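Long-range contact in uncharacterized protein (Acinetobacter baumannii, PDB 5D66), which is of unknown function but folds as an ankyrin repeat domain, a scaffold that often mediates protein-protein binding: residues L40-A52 and D70-I84. Sequence-based numbering, arbitrary orientation.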
loop_
_atom_site.group_PDB
_atom_site.type_symbol
_atom_site.label_atom_id
_atom_site.label_comp_id
_atom_site.label_asym_id
_atom_site.label_seq_id
_atom_site.Cartn_x
_atom_site.Cartn_y
_atom_site.Cartn_z
ATOM N N LEU A 40 8.553 14.350 -2.025
ATOM C CA LEU A 40 7.350 13.697 -1.523
ATOM C C LEU A 40 7.653 12.274 -1.026
ATOM O O LEU A 40 7.090 11.851 -0.024
ATOM C CB LEU A 40 6.267 13.665 -2.607
ATOM C CG LEU A 40 4.993 12.890 -2.224
ATOM C CD1 LEU A 40 4.311 13.482 -0.993
ATOM C CD2 LEU A 40 4.017 12.826 -3.397
HETATM N N MSE A 41 8.541 11.539 -1.690
HETATM C CA MSE A 41 8.928 10.220 -1.191
HETATM C C MSE A 41 9.580 10.346 0.187
HETATM O O MSE A 41 9.244 9.573 1.110
HETATM C CB MSE A 41 9.818 9.523 -2.170
HETATM C CG MSE A 41 10.007 8.051 -1.814
HETATM SE SE MSE A 41 8.393 6.948 -1.942
HETATM C CE MSE A 41 8.111 6.505 -0.095
ATOM N N VAL A 42 10.466 11.334 0.374
ATOM C CA VAL A 42 11.094 11.587 1.670
ATOM C C VAL A 42 10.049 11.872 2.733
ATOM O O VAL A 42 10.067 11.300 3.840
ATOM C CB VAL A 42 12.116 12.710 1.551
ATOM C CG1 VAL A 42 12.641 13.128 2.909
ATOM C CG2 VAL A 42 13.271 12.282 0.637
ATOM N N ALA A 43 9.083 12.741 2.434
ATOM C CA ALA A 43 8.016 13.068 3.394
ATOM C C ALA A 43 7.202 11.837 3.729
ATOM O O ALA A 43 6.814 11.613 4.881
ATOM C CB ALA A 43 7.115 14.147 2.848
ATOM N N THR A 44 6.907 11.009 2.727
ATOM C CA THR A 44 6.055 9.847 2.925
ATOM C C THR A 44 6.728 8.813 3.797
ATOM O O THR A 44 6.106 8.220 4.690
ATOM C CB THR A 44 5.601 9.273 1.592
ATOM O OG1 THR A 44 4.833 10.268 0.880
ATOM C CG2 THR A 44 4.691 8.059 1.777
ATOM N N ARG A 45 8.015 8.555 3.582
ATOM C CA ARG A 45 8.739 7.601 4.407
ATOM C C ARG A 45 8.686 7.990 5.896
ATOM O O ARG A 45 8.631 7.092 6.761
ATOM C CB ARG A 45 10.201 7.478 4.011
ATOM C CG ARG A 45 10.437 6.894 2.629
ATOM C CD ARG A 45 11.898 6.841 2.348
ATOM N NE ARG A 45 12.242 6.557 0.955
ATOM C CZ ARG A 45 13.054 7.299 0.198
ATOM N NH1 ARG A 45 13.642 8.376 0.659
ATOM N NH2 ARG A 45 13.332 6.873 -1.013
ATOM N N ALA A 46 8.647 9.271 6.178
ATOM C CA ALA A 46 8.606 9.794 7.519
ATOM C C ALA A 46 7.191 9.925 8.108
ATOM O O ALA A 46 7.039 10.296 9.272
ATOM C CB ALA A 46 9.322 11.142 7.567
ATOM N N ASN A 47 6.181 9.651 7.287
ATOM C CA ASN A 47 4.778 9.950 7.617
ATOM C C ASN A 47 4.588 11.413 8.001
ATOM O O ASN A 47 3.849 11.764 8.926
ATOM C CB ASN A 47 4.190 9.028 8.660
ATOM C CG ASN A 47 2.680 8.983 8.570
ATOM O OD1 ASN A 47 2.114 9.362 7.564
ATOM N ND2 ASN A 47 2.018 8.527 9.635
ATOM N N ASN A 48 5.212 12.310 7.226
ATOM C CA ASN A 48 5.063 13.762 7.442
ATOM C C ASN A 48 3.858 14.224 6.627
ATOM O O ASN A 48 3.964 14.633 5.495
ATOM C CB ASN A 48 6.343 14.488 7.025
ATOM C CG ASN A 48 7.440 14.300 8.028
ATOM O OD1 ASN A 48 7.222 13.894 9.181
ATOM N ND2 ASN A 48 8.664 14.582 7.614
ATOM N N ILE A 49 2.704 14.110 7.284
ATOM C CA ILE A 49 1.395 14.325 6.648
ATOM C C ILE A 49 1.302 15.725 6.063
ATOM O O ILE A 49 0.805 15.911 4.959
ATOM C CB ILE A 49 0.308 14.029 7.676
ATOM C CG1 ILE A 49 0.319 12.528 8.072
ATOM C CG2 ILE A 49 -1.075 14.465 7.227
ATOM C CD1 ILE A 49 -0.392 12.221 9.327
ATOM N N HIS A 50 1.700 16.734 6.839
ATOM C CA HIS A 50 1.535 18.134 6.385
ATOM C C HIS A 50 2.405 18.421 5.192
ATOM O O HIS A 50 1.960 18.997 4.198
ATOM C CB HIS A 50 1.821 19.088 7.547
ATOM C CG HIS A 50 0.871 18.907 8.662
ATOM N ND1 HIS A 50 1.240 18.593 9.951
ATOM C CD2 HIS A 50 -0.468 18.846 8.633
ATOM C CE1 HIS A 50 0.157 18.451 10.696
ATOM N NE2 HIS A 50 -0.893 18.634 9.918
ATOM N N ALA A 51 3.665 17.983 5.237
ATOM C CA ALA A 51 4.553 18.173 4.087
ATOM C C ALA A 51 4.058 17.435 2.864
ATOM O O ALA A 51 4.042 17.954 1.769
ATOM C CB ALA A 51 5.965 17.690 4.414
ATOM N N ALA A 52 3.593 16.209 3.084
ATOM C CA ALA A 52 3.049 15.417 1.965
ATOM C C ALA A 52 1.834 16.135 1.353
ATOM O O ALA A 52 1.740 16.225 0.115
ATOM C CB ALA A 52 2.684 14.022 2.410
ATOM N N ASP A 70 9.550 1.835 -4.599
ATOM C CA ASP A 70 8.510 2.450 -3.801
ATOM C C ASP A 70 8.090 3.745 -4.445
ATOM O O ASP A 70 8.896 4.533 -4.923
ATOM C CB ASP A 70 8.973 2.727 -2.379
ATOM C CG ASP A 70 8.983 1.503 -1.526
ATOM O OD1 ASP A 70 8.245 0.517 -1.790
ATOM O OD2 ASP A 70 9.634 1.606 -0.452
ATOM N N SER A 71 6.798 4.026 -4.385
ATOM C CA SER A 71 6.207 5.337 -4.654
ATOM C C SER A 71 5.529 5.830 -3.410
ATOM O O SER A 71 5.197 5.033 -2.498
ATOM C CB SER A 71 5.203 5.313 -5.799
ATOM O OG SER A 71 4.081 4.531 -5.404
ATOM N N PRO A 72 5.169 7.111 -3.358
ATOM C CA PRO A 72 4.411 7.604 -2.197
ATOM C C PRO A 72 3.121 6.794 -1.935
ATOM O O PRO A 72 2.854 6.407 -0.817
ATOM C CB PRO A 72 4.190 9.091 -2.499
ATOM C CG PRO A 72 5.438 9.424 -3.313
ATOM C CD PRO A 72 5.716 8.219 -4.146
ATOM N N TYR A 73 2.341 6.564 -2.994
ATOM C CA TYR A 73 1.123 5.759 -2.879
ATOM C C TYR A 73 1.453 4.340 -2.369
ATOM O O TYR A 73 0.823 3.837 -1.435
ATOM C CB TYR A 73 0.424 5.743 -4.243
ATOM C CG TYR A 73 -0.449 4.521 -4.466
ATOM C CD1 TYR A 73 -1.627 4.351 -3.770
ATOM C CD2 TYR A 73 -0.059 3.526 -5.343
ATOM C CE1 TYR A 73 -2.411 3.208 -3.992
ATOM C CE2 TYR A 73 -0.827 2.400 -5.573
ATOM C CZ TYR A 73 -1.973 2.221 -4.851
ATOM O OH TYR A 73 -2.751 1.090 -5.032
ATOM N N LEU A 74 2.371 3.636 -3.043
ATOM C CA LEU A 74 2.643 2.252 -2.686
ATOM C C LEU A 74 3.129 2.110 -1.257
ATOM O O LEU A 74 2.739 1.186 -0.536
ATOM C CB LEU A 74 3.616 1.605 -3.652
ATOM C CG LEU A 74 3.107 1.331 -5.019
ATOM C CD1 LEU A 74 4.272 1.103 -6.005
ATOM C CD2 LEU A 74 2.243 0.086 -5.020
ATOM N N TYR A 75 4.021 2.998 -0.839
ATOM C CA TYR A 75 4.622 2.947 0.460
ATOM C C TYR A 75 3.576 3.313 1.545
ATOM O O TYR A 75 3.500 2.673 2.598
ATOM C CB TYR A 75 5.764 3.936 0.579
ATOM C CG TYR A 75 6.612 3.806 1.805
ATOM C CD1 TYR A 75 7.721 3.010 1.790
ATOM C CD2 TYR A 75 6.328 4.486 2.960
ATOM C CE1 TYR A 75 8.514 2.839 2.918
ATOM C CE2 TYR A 75 7.099 4.341 4.069
ATOM C CZ TYR A 75 8.215 3.524 4.056
ATOM O OH TYR A 75 9.034 3.402 5.172
ATOM N N ALA A 76 2.763 4.342 1.304
ATOM C CA ALA A 76 1.742 4.724 2.283
ATOM C C ALA A 76 0.774 3.556 2.485
ATOM O O ALA A 76 0.348 3.284 3.624
ATOM C CB ALA A 76 0.995 5.977 1.886
ATOM N N GLY A 77 0.397 2.872 1.414
ATOM C CA GLY A 77 -0.480 1.709 1.570
ATOM C C GLY A 77 0.188 0.588 2.365
ATOM O O GLY A 77 -0.400 0.020 3.302
ATOM N N ALA A 78 1.433 0.256 2.059
ATOM C CA ALA A 78 2.131 -0.823 2.750
ATOM C C ALA A 78 2.320 -0.527 4.228
ATOM O O ALA A 78 2.262 -1.455 5.051
ATOM C CB ALA A 78 3.472 -1.099 2.101
ATOM N N GLN A 79 2.508 0.738 4.575
ATOM C CA GLN A 79 2.783 1.122 5.949
ATOM C C GLN A 79 1.549 1.508 6.746
ATOM O O GLN A 79 1.647 1.787 7.928
ATOM C CB GLN A 79 3.797 2.265 6.006
ATOM C CG GLN A 79 5.122 1.957 5.349
ATOM C CD GLN A 79 5.854 0.771 5.926
ATOM O OE1 GLN A 79 6.485 -0.007 5.183
ATOM N NE2 GLN A 79 5.773 0.601 7.238
ATOM N N GLY A 80 0.378 1.534 6.101
ATOM C CA GLY A 80 -0.814 1.986 6.821
ATOM C C GLY A 80 -0.797 3.466 7.153
ATOM O O GLY A 80 -1.380 3.893 8.138
ATOM N N TYR A 81 -0.106 4.251 6.338
ATOM C CA TYR A 81 -0.074 5.717 6.525
ATOM C C TYR A 81 -1.327 6.235 5.793
ATOM O O TYR A 81 -1.285 6.716 4.671
ATOM C CB TYR A 81 1.203 6.297 5.954
ATOM C CG TYR A 81 2.478 5.943 6.701
ATOM C CD1 TYR A 81 2.487 5.322 7.952
ATOM C CD2 TYR A 81 3.701 6.237 6.131
ATOM C CE1 TYR A 81 3.679 5.010 8.593
ATOM C CE2 TYR A 81 4.900 5.959 6.802
ATOM C CZ TYR A 81 4.854 5.344 8.023
ATOM O OH TYR A 81 6.043 5.065 8.672
ATOM N N LEU A 82 -2.444 6.171 6.503
ATOM C CA LEU A 82 -3.720 6.230 5.849
ATOM C C LEU A 82 -4.067 7.673 5.428
ATOM O O LEU A 82 -4.675 7.861 4.379
ATOM C CB LEU A 82 -4.727 5.583 6.775
ATOM C CG LEU A 82 -6.139 5.466 6.230
ATOM C CD1 LEU A 82 -6.157 4.722 4.892
ATOM C CD2 LEU A 82 -6.944 4.729 7.290
ATOM N N LYS A 83 -3.633 8.669 6.196
ATOM C CA LYS A 83 -3.911 10.050 5.804
ATOM C C LYS A 83 -3.186 10.386 4.478
ATOM O O LYS A 83 -3.783 10.912 3.546
ATOM C CB LYS A 83 -3.533 11.047 6.923
ATOM C CG LYS A 83 -4.483 10.857 8.110
ATOM C CD LYS A 83 -4.103 11.697 9.269
ATOM C CE LYS A 83 -5.173 11.715 10.324
ATOM N NZ LYS A 83 -4.785 12.657 11.377
ATOM N N ILE A 84 -1.915 10.020 4.371
ATOM C CA ILE A 84 -1.176 10.245 3.124
ATOM C C ILE A 84 -1.785 9.382 2.027
ATOM O O ILE A 84 -1.952 9.860 0.901
ATOM C CB ILE A 84 0.311 10.003 3.303
ATOM C CG1 ILE A 84 0.922 11.064 4.226
ATOM C CG2 ILE A 84 1.012 10.058 1.940
ATOM C CD1 ILE A 84 2.382 10.872 4.539
HETATM O O HOH W 1 11.324 3.732 0.029
HETATM O O HOH W 2 8.195 4.107 7.441
HETATM O O HOH W 3 -0.511 9.153 6.807
#
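N47 lays its side-chain amide flat on one face of the Y81 ring, the two planes only 5° apart. Its CB adds a CH-pi contact, 3.7 Å from the centroid of the Y81 ring. CG of N47 stands anti to the backbone N (chi1 -157°), which carries the amide over the ring. In the conformer given, Q79 CB lies over the opposite face of the ring. The carbonyl oxygen of T44 meets the edge of this ring, 3.3 Å from Y81 CE2.

T44 is a knob in a hole formed by P72, Y75, A76 and I84. Its OG1 is turned back to L40 O (2.9 Å), which leaves CG2 to reach the P72 backbone. L40 O also accepts from T44 N, on the other face of its carbonyl plane. Beside T44, the bent chain of selenomethionine M41 crosses Y75 at about a right angle, with M41 CE 3.5 Å from Y75 CB. L40 packs on the P72 ring. I84 CD1 lies against A52 CB.

Three waters bridge the segments. One links R45 O with the hydroxyls of Y75 and Y81. Another donates to N47 OD1 and accepts from I84 N. The third joins R45 NE to D70 OD2, while the R45 guanidinium is anchored by a salt bridge to D66.

Further out, S71 OG caps helix 72-79 by accepting from L74 N. Schellman motifs at N47 and G80 follow helices 40-45 and 72-79, whose axes run nearly parallel (4°). Such side-by-side stacking of successive helix-turn-helix units is characteristic of the ankyrin repeat fold.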